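Local atomic coordinates of DNA polymerase sliding clamp (Archaeoglobus fulgidus, PDB entry 1RWZ), a protein that probably serves as a homotrimeric sliding clamp that encircles DNA and tethers the polymerase and other replication proteins to it as a moving platform. Residues T13-I18 against V69-I74; K139-A144 against F161-K166. All blocks are in the same frame, centred on the assembly; numbering follows the deposited sequence.

Interaction 1: T13-I18 against V69-I74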
ATOM      1  N   THR A  13      -8.028   9.685  15.353  1.00 15.38           N
ATOM      2  CA  THR A  13      -8.139  10.896  14.553  1.00 16.74           C
ATOM      3  C   THR A  13      -7.787  12.170  15.310  1.00 16.55           C
ATOM      4  O   THR A  13      -7.056  13.017  14.789  1.00 17.13           O
ATOM      5  CB  THR A  13      -9.557  11.012  13.949  1.00 17.22           C
ATOM      6  OG1 THR A  13      -9.740   9.955  13.001  1.00 18.99           O
ATOM      7  CG2 THR A  13      -9.739  12.349  13.240  1.00 17.89           C
ATOM      8  N   VAL A  14      -8.283  12.308  16.535  1.00 15.59           N
ATOM      9  CA  VAL A  14      -7.995  13.500  17.324  1.00 17.14           C
ATOM     10  C   VAL A  14      -6.528  13.522  17.759  1.00 16.90           C
ATOM     11  O   VAL A  14      -5.904  14.583  17.833  1.00 16.39           O
ATOM     12  CB  VAL A  14      -8.916  13.578  18.555  1.00 17.96           C
ATOM     13  CG1 VAL A  14      -8.492  14.715  19.459  1.00 20.48           C
ATOM     14  CG2 VAL A  14     -10.361  13.797  18.094  1.00 18.23           C
ATOM     15  N   THR A  15      -5.977  12.348  18.039  1.00 16.22           N
ATOM     16  CA  THR A  15      -4.577  12.259  18.437  1.00 17.13           C
ATOM     17  C   THR A  15      -3.714  12.682  17.254  1.00 16.89           C
ATOM     18  O   THR A  15      -2.766  13.460  17.405  1.00 17.69           O
ATOM     19  CB  THR A  15      -4.215  10.813  18.866  1.00 17.74           C
ATOM     20  OG1 THR A  15      -4.918  10.491  20.072  1.00 19.11           O
ATOM     21  CG2 THR A  15      -2.716  10.682  19.119  1.00 18.38           C
ATOM     22  N   ARG A  16      -4.050  12.183  16.071  1.00 17.07           N
ATOM     23  CA  ARG A  16      -3.294  12.524  14.871  1.00 18.32           C
ATOM     24  C   ARG A  16      -3.384  14.017  14.557  1.00 18.10           C
ATOM     25  O   ARG A  16      -2.402  14.625  14.123  1.00 18.02           O
ATOM     26  CB  ARG A  16      -3.800  11.728  13.668  1.00 19.95           C
ATOM     27  CG  ARG A  16      -3.037  12.027  12.383  1.00 23.86           C
ATOM     28  CD  ARG A  16      -3.469  11.124  11.243  1.00 26.86           C
ATOM     29  NE  ARG A  16      -2.710  11.390  10.024  1.00 31.38           N
ATOM     30  CZ  ARG A  16      -2.860  10.712   8.890  1.00 33.05           C
ATOM     31  NH1 ARG A  16      -3.746   9.726   8.820  1.00 34.46           N
ATOM     32  NH2 ARG A  16      -2.122  11.013   7.828  1.00 34.60           N
ATOM     33  N   ALA A  17      -4.559  14.603  14.778  1.00 17.29           N
ATOM     34  CA  ALA A  17      -4.765  16.022  14.502  1.00 17.53           C
ATOM     35  C   ALA A  17      -3.893  16.909  15.384  1.00 17.59           C
ATOM     36  O   ALA A  17      -3.383  17.933  14.930  1.00 17.81           O
ATOM     37  CB  ALA A  17      -6.236  16.386  14.693  1.00 17.70           C
ATOM     38  N   ILE A  18      -3.725  16.512  16.641  1.00 17.35           N
ATOM     39  CA  ILE A  18      -2.926  17.289  17.583  1.00 18.32           C
ATOM     40  C   ILE A  18      -1.427  17.090  17.390  1.00 18.94           C
ATOM     41  O   ILE A  18      -0.670  18.061  17.370  1.00 18.91           O
ATOM     42  CB  ILE A  18      -3.283  16.931  19.045  1.00 18.47           C
ATOM     43  CG1 ILE A  18      -4.732  17.330  19.337  1.00 18.28           C
ATOM     44  CG2 ILE A  18      -2.348  17.650  20.013  1.00 19.12           C
ATOM     45  CD1 ILE A  18      -5.225  16.894  20.700  1.00 18.72           C
ATOM     46  N   VAL A  69      -0.132  15.371  28.376  1.00 22.01           N
ATOM     47  CA  VAL A  69       0.093  14.134  27.645  1.00 22.54           C
ATOM     48  C   VAL A  69       1.180  14.179  26.578  1.00 22.99           C
ATOM     49  O   VAL A  69       1.303  15.153  25.830  1.00 22.35           O
ATOM     50  CB  VAL A  69      -1.222  13.676  26.966  1.00 23.22           C
ATOM     51  CG1 VAL A  69      -1.032  12.322  26.307  1.00 24.07           C
ATOM     52  CG2 VAL A  69      -2.339  13.618  27.988  1.00 23.38           C
ATOM     53  N   ASP A  70       1.972  13.112  26.521  1.00 23.20           N
ATOM     54  CA  ASP A  70       3.019  12.981  25.516  1.00 23.41           C
ATOM     55  C   ASP A  70       2.262  12.497  24.284  1.00 23.66           C
ATOM     56  O   ASP A  70       1.913  11.318  24.183  1.00 22.46           O
ATOM     57  CB  ASP A  70       4.037  11.919  25.933  1.00 24.67           C
ATOM     58  CG  ASP A  70       5.177  11.778  24.940  1.00 25.41           C
ATOM     59  OD1 ASP A  70       4.940  11.914  23.718  1.00 25.60           O
ATOM     60  OD2 ASP A  70       6.316  11.516  25.381  1.00 26.63           O
ATOM     61  N   MET A  71       1.997  13.405  23.353  1.00 23.54           N
ATOM     62  CA  MET A  71       1.252  13.054  22.155  1.00 23.98           C
ATOM     63  C   MET A  71       1.964  12.100  21.202  1.00 23.87           C
ATOM     64  O   MET A  71       1.308  11.330  20.505  1.00 23.63           O
ATOM     65  CB  MET A  71       0.829  14.325  21.415  1.00 24.56           C
ATOM     66  CG  MET A  71      -0.080  15.228  22.237  1.00 25.91           C
ATOM     67  SD  MET A  71      -1.522  14.371  22.917  1.00 28.44           S
ATOM     68  CE  MET A  71      -2.469  14.113  21.437  1.00 27.43           C
ATOM     69  N   ASP A  72       3.292  12.141  21.154  1.00 24.27           N
ATOM     70  CA  ASP A  72       4.006  11.223  20.271  1.00 25.27           C
ATOM     71  C   ASP A  72       3.734   9.789  20.727  1.00 25.30           C
ATOM     72  O   ASP A  72       3.512   8.901  19.904  1.00 25.01           O
ATOM     73  CB  ASP A  72       5.517  11.479  20.290  1.00 26.59           C
ATOM     74  CG  ASP A  72       5.900  12.796  19.642  1.00 28.12           C
ATOM     75  OD1 ASP A  72       5.288  13.166  18.618  1.00 28.67           O
ATOM     76  OD2 ASP A  72       6.830  13.451  20.150  1.00 30.10           O
ATOM     77  N   ARG A  73       3.741   9.570  22.039  1.00 25.80           N
ATOM     78  CA  ARG A  73       3.492   8.238  22.589  1.00 26.42           C
ATOM     79  C   ARG A  73       2.073   7.746  22.338  1.00 26.32           C
ATOM     80  O   ARG A  73       1.878   6.625  21.868  1.00 26.03           O
ATOM     81  CB  ARG A  73       3.769   8.212  24.091  1.00 28.03           C
ATOM     82  CG  ARG A  73       5.234   8.295  24.455  1.00 30.34           C
ATOM     83  CD  ARG A  73       5.431   8.101  25.951  1.00 32.92           C
ATOM     84  NE  ARG A  73       6.838   8.169  26.336  1.00 35.13           N
ATOM     85  CZ  ARG A  73       7.765   7.295  25.955  1.00 36.15           C
ATOM     86  NH1 ARG A  73       7.443   6.272  25.175  1.00 36.78           N
ATOM     87  NH2 ARG A  73       9.023   7.450  26.352  1.00 37.09           N
ATOM     88  N   ILE A  74       1.081   8.573  22.660  1.00 25.91           N
ATOM     89  CA  ILE A  74      -0.306   8.180  22.451  1.00 25.94           C
ATOM     90  C   ILE A  74      -0.532   7.893  20.971  1.00 25.90           C
ATOM     91  O   ILE A  74      -1.258   6.967  20.612  1.00 25.49           O
ATOM     92  CB  ILE A  74      -1.297   9.282  22.914  1.00 26.36           C
ATOM     93  CG1 ILE A  74      -1.145   9.530  24.416  1.00 26.20           C
ATOM     94  CG2 ILE A  74      -2.732   8.861  22.604  1.00 26.08           C
ATOM     95  CD1 ILE A  74      -1.389   8.306  25.277  1.00 26.41           C
TER
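Met-71 against Ile-18 and Ile-74 against Thr-15 make the packed part of this contact between helix 8-19 and the start of helix 71-78. The methionine chain, bent at chi2 (-53°) and chi3 (-71°), curls so that its terminal methyl CE lies 3.8 Å from Ile-18 CB and equally close to Ile-18 CG2, while Met-71 CG sits 4.0 Å from that same CG2. One turn earlier on helix 8-19, Thr-15 meets Ile-74, one turn further along helix 71-78; the two side chains cross at roughly a right angle, with CG2 of Ile-74 3.7 Å from Thr-15 OG1 and 3.9 Å from Thr-15 CG2. The threonine hydroxyl is hydrogen-bonded within its own helix to the carbonyl of Leu-11, so this buried group has a polar partner even as its oxygen and the neighbouring methyl both pack on Ile-74 CG2.

The outer side is polar. Asp-70 N-caps helix 71-78: its OD1 accepts from Arg-73 N (3.1 Å), the donor coming from above the carboxylate plane, and OD2 forms a salt bridge with Arg-73 NE at 3.5 Å. Arg-73 also reaches Asp-170 of a neighbouring subunit. Across the helices, therefore, cohesion is van der Waals and hydrophobic, and the charged groups fix the helix start and meet the next subunit.

Interaction 2: K139-A144 against F161-K166; sequences KKAIAA and FRIEAK
Ile-163 points its side chain from strand 160-166 at helix 135-146, and its terminal methyl does the touching. CG1 stands anti to the carbonyl carbon (chi1 -68°) and CD1 continues the chain in an extended line (chi2 177°), which carries that methyl to the helix and leaves the CG2 branch nearer the strand. CD1 meets the methyl of Ala-141, whose CB faces the strand, at 4.0 Å. The backbones are closest at this same pair, with Ala-141 CA and Ile-163 CA 7.4 Å apart; the small alanine lets the longer isoleucine span the gap.

Ile-142 approaches differently. Its CB is directed away from the strand, and the chain has to bend at chi2 (-56°) before CD1 comes within 4.3 Å of Ile-163 CD1, a methyl-to-methyl contact looser than the one at Ala-141. The arrangement belongs to the PCNA clamp fold, in which helices line the inner, DNA-facing side of the ring and pack on the beta-sheets behind them; here the helix lies against an antiparallel sheet in which 160-166 runs between strands 151-157 and 170-176.

Neighbouring residues close in around the central isoleucine. Phe-138, one turn earlier on the helix, and Phe-154 of strand 151-157 both touch Ile-163, while Phe-174 of strand 170-176 packs against Ala-141. Side chains alternate along the strand, and Arg-162 and Glu-164 leave the face opposite to Ile-163. On the helix, Lys-139 takes no part in the packing; its NZ is hydrogen-bonded to the carbonyl oxygens of Cys-202 and Ala-205.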
ATOM      1  N   LYS A 139      -9.815  18.746   0.356  1.00 17.45           N
ATOM      2  CA  LYS A 139      -8.565  17.996   0.379  1.00 19.07           C
ATOM      3  C   LYS A 139      -8.038  17.781  -1.038  1.00 19.53           C
ATOM      4  O   LYS A 139      -6.839  17.903  -1.286  1.00 18.35           O
ATOM      5  CB  LYS A 139      -8.791  16.653   1.082  1.00 19.49           C
ATOM      6  CG  LYS A 139      -7.554  15.789   1.277  1.00 20.67           C
ATOM      7  CD  LYS A 139      -7.865  14.642   2.230  1.00 21.52           C
ATOM      8  CE  LYS A 139      -6.653  13.756   2.480  1.00 21.76           C
ATOM      9  NZ  LYS A 139      -6.907  12.784   3.586  1.00 22.82           N
ATOM     10  N   LYS A 140      -8.935  17.464  -1.968  1.00 20.50           N
ATOM     11  CA  LYS A 140      -8.549  17.245  -3.357  1.00 21.30           C
ATOM     12  C   LYS A 140      -8.065  18.544  -3.995  1.00 20.77           C
ATOM     13  O   LYS A 140      -7.125  18.543  -4.793  1.00 20.78           O
ATOM     14  CB  LYS A 140      -9.731  16.690  -4.158  1.00 22.80           C
ATOM     15  CG  LYS A 140     -10.102  15.259  -3.813  1.00 25.36           C
ATOM     16  CD  LYS A 140     -11.409  14.870  -4.498  1.00 27.81           C
ATOM     17  CE  LYS A 140     -11.807  13.437  -4.189  1.00 29.99           C
ATOM     18  NZ  LYS A 140     -10.842  12.461  -4.769  1.00 32.53           N
ATOM     19  N   ALA A 141      -8.710  19.653  -3.645  1.00 18.98           N
ATOM     20  CA  ALA A 141      -8.327  20.949  -4.188  1.00 19.37           C
ATOM     21  C   ALA A 141      -6.905  21.287  -3.748  1.00 18.77           C
ATOM     22  O   ALA A 141      -6.083  21.730  -4.554  1.00 18.75           O
ATOM     23  CB  ALA A 141      -9.294  22.031  -3.710  1.00 19.51           C
ATOM     24  N   ILE A 142      -6.622  21.073  -2.467  1.00 18.93           N
ATOM     25  CA  ILE A 142      -5.297  21.348  -1.921  1.00 18.98           C
ATOM     26  C   ILE A 142      -4.259  20.427  -2.562  1.00 20.08           C
ATOM     27  O   ILE A 142      -3.136  20.844  -2.846  1.00 19.95           O
ATOM     28  CB  ILE A 142      -5.280  21.163  -0.381  1.00 18.47           C
ATOM     29  CG1 ILE A 142      -6.262  22.145   0.271  1.00 18.17           C
ATOM     30  CG2 ILE A 142      -3.877  21.377   0.173  1.00 18.94           C
ATOM     31  CD1 ILE A 142      -6.008  23.617  -0.078  1.00 18.49           C
ATOM     32  N   ALA A 143      -4.635  19.175  -2.799  1.00 20.53           N
ATOM     33  CA  ALA A 143      -3.720  18.221  -3.417  1.00 21.69           C
ATOM     34  C   ALA A 143      -3.367  18.662  -4.833  1.00 22.10           C
ATOM     35  O   ALA A 143      -2.223  18.517  -5.267  1.00 23.38           O
ATOM     36  CB  ALA A 143      -4.344  16.822  -3.438  1.00 21.55           C
ATOM     37  N   ALA A 144      -4.348  19.199  -5.552  1.00 22.69           N
ATOM     38  CA  ALA A 144      -4.124  19.668  -6.917  1.00 22.98           C
ATOM     39  C   ALA A 144      -3.219  20.901  -6.896  1.00 23.45           C
ATOM     40  O   ALA A 144      -2.272  21.005  -7.678  1.00 23.28           O
ATOM     41  CB  ALA A 144      -5.454  20.004  -7.580  1.00 23.58           C
ATOM     42  N   PHE A 161     -16.583  30.513  -4.117  1.00 18.44           N
ATOM     43  CA  PHE A 161     -15.308  30.303  -3.440  1.00 17.23           C
ATOM     44  C   PHE A 161     -14.266  29.710  -4.380  1.00 17.61           C
ATOM     45  O   PHE A 161     -14.530  28.729  -5.080  1.00 16.94           O
ATOM     46  CB  PHE A 161     -15.525  29.368  -2.248  1.00 16.19           C
ATOM     47  CG  PHE A 161     -14.268  29.019  -1.507  1.00 15.50           C
ATOM     48  CD1 PHE A 161     -13.481  30.014  -0.928  1.00 15.72           C
ATOM     49  CD2 PHE A 161     -13.881  27.691  -1.369  1.00 15.37           C
ATOM     50  CE1 PHE A 161     -12.329  29.685  -0.223  1.00 15.59           C
ATOM     51  CE2 PHE A 161     -12.732  27.352  -0.667  1.00 16.15           C
ATOM     52  CZ  PHE A 161     -11.952  28.353  -0.091  1.00 16.05           C
ATOM     53  N   ARG A 162     -13.077  30.305  -4.390  1.00 17.21           N
ATOM     54  CA  ARG A 162     -12.006  29.820  -5.250  1.00 18.34           C
ATOM     55  C   ARG A 162     -10.711  29.604  -4.484  1.00 17.75           C
ATOM     56  O   ARG A 162     -10.437  30.290  -3.502  1.00 17.03           O
ATOM     57  CB  ARG A 162     -11.726  30.814  -6.382  1.00 20.68           C
ATOM     58  CG  ARG A 162     -12.919  31.176  -7.240  1.00 25.89           C
ATOM     59  CD  ARG A 162     -12.466  31.894  -8.507  1.00 29.83           C
ATOM     60  NE  ARG A 162     -13.589  32.426  -9.277  1.00 34.34           N
ATOM     61  CZ  ARG A 162     -14.201  33.576  -9.008  1.00 35.80           C
ATOM     62  NH1 ARG A 162     -13.795  34.323  -7.988  1.00 36.76           N
ATOM     63  NH2 ARG A 162     -15.223  33.977  -9.754  1.00 37.07           N
ATOM     64  N   ILE A 163      -9.937  28.625  -4.939  1.00 17.05           N
ATOM     65  CA  ILE A 163      -8.626  28.316  -4.382  1.00 17.39           C
ATOM     66  C   ILE A 163      -7.745  28.349  -5.628  1.00 18.35           C
ATOM     67  O   ILE A 163      -7.960  27.573  -6.562  1.00 18.08           O
ATOM     68  CB  ILE A 163      -8.568  26.913  -3.744  1.00 16.95           C
ATOM     69  CG1 ILE A 163      -9.443  26.871  -2.485  1.00 16.73           C
ATOM     70  CG2 ILE A 163      -7.120  26.571  -3.371  1.00 17.44           C
ATOM     71  CD1 ILE A 163      -9.497  25.504  -1.822  1.00 17.07           C
ATOM     72  N   GLU A 164      -6.773  29.256  -5.654  1.00 18.98           N
ATOM     73  CA  GLU A 164      -5.916  29.398  -6.824  1.00 20.48           C
ATOM     74  C   GLU A 164      -4.433  29.239  -6.526  1.00 20.55           C
ATOM     75  O   GLU A 164      -3.947  29.672  -5.482  1.00 18.82           O
ATOM     76  CB  GLU A 164      -6.142  30.773  -7.462  1.00 23.18           C
ATOM     77  CG  GLU A 164      -7.597  31.214  -7.469  1.00 27.83           C
ATOM     78  CD  GLU A 164      -7.796  32.600  -8.056  1.00 30.28           C
ATOM     79  OE1 GLU A 164      -6.979  33.502  -7.763  1.00 31.90           O
ATOM     80  OE2 GLU A 164      -8.781  32.792  -8.799  1.00 32.49           O
ATOM     81  N   ALA A 165      -3.720  28.617  -7.459  1.00 20.93           N
ATOM     82  CA  ALA A 165      -2.284  28.413  -7.323  1.00 21.73           C
ATOM     83  C   ALA A 165      -1.643  28.713  -8.671  1.00 22.62           C
ATOM     84  O   ALA A 165      -2.167  28.326  -9.720  1.00 21.28           O
ATOM     85  CB  ALA A 165      -1.986  26.979  -6.897  1.00 21.88           C
ATOM     86  N   LYS A 166      -0.514  29.411  -8.648  1.00 23.47           N
ATOM     87  CA  LYS A 166       0.174  29.758  -9.883  1.00 24.73           C
ATOM     88  C   LYS A 166       1.632  29.339  -9.851  1.00 24.68           C
ATOM     89  O   LYS A 166       2.310  29.499  -8.840  1.00 23.89           O
ATOM     90  CB  LYS A 166       0.086  31.265 -10.134  1.00 26.94           C
ATOM     91  CG  LYS A 166      -1.330  31.786 -10.289  1.00 30.54           C
ATOM     92  CD  LYS A 166      -1.335  33.281 -10.574  1.00 33.38           C
ATOM     93  CE  LYS A 166      -2.748  33.794 -10.815  1.00 35.16           C
ATOM     94  NZ  LYS A 166      -3.382  33.125 -11.989  1.00 36.91           N
TER

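How the interactions relate
Both interactions are buried and apolar, but they pair different elements: interaction 1 sets one helix of the N-terminal half against the start of another, whereas interaction 2 lays a C-terminal helix on a sheet strand. Their centres are 28 Å apart, on opposite sides of the chain's centre, and they share no residue. Interaction 1 buries about 207 Å², nearly twice the 108 Å² of interaction 2, and lies closer to the centre of the chain. Their surroundings differ too. The polar margin of interaction 1 includes a helix cap and a salt bridge to the next subunit, while interaction 2 has several phenylalanines among its neighbours and its charged residues take no part in the contact.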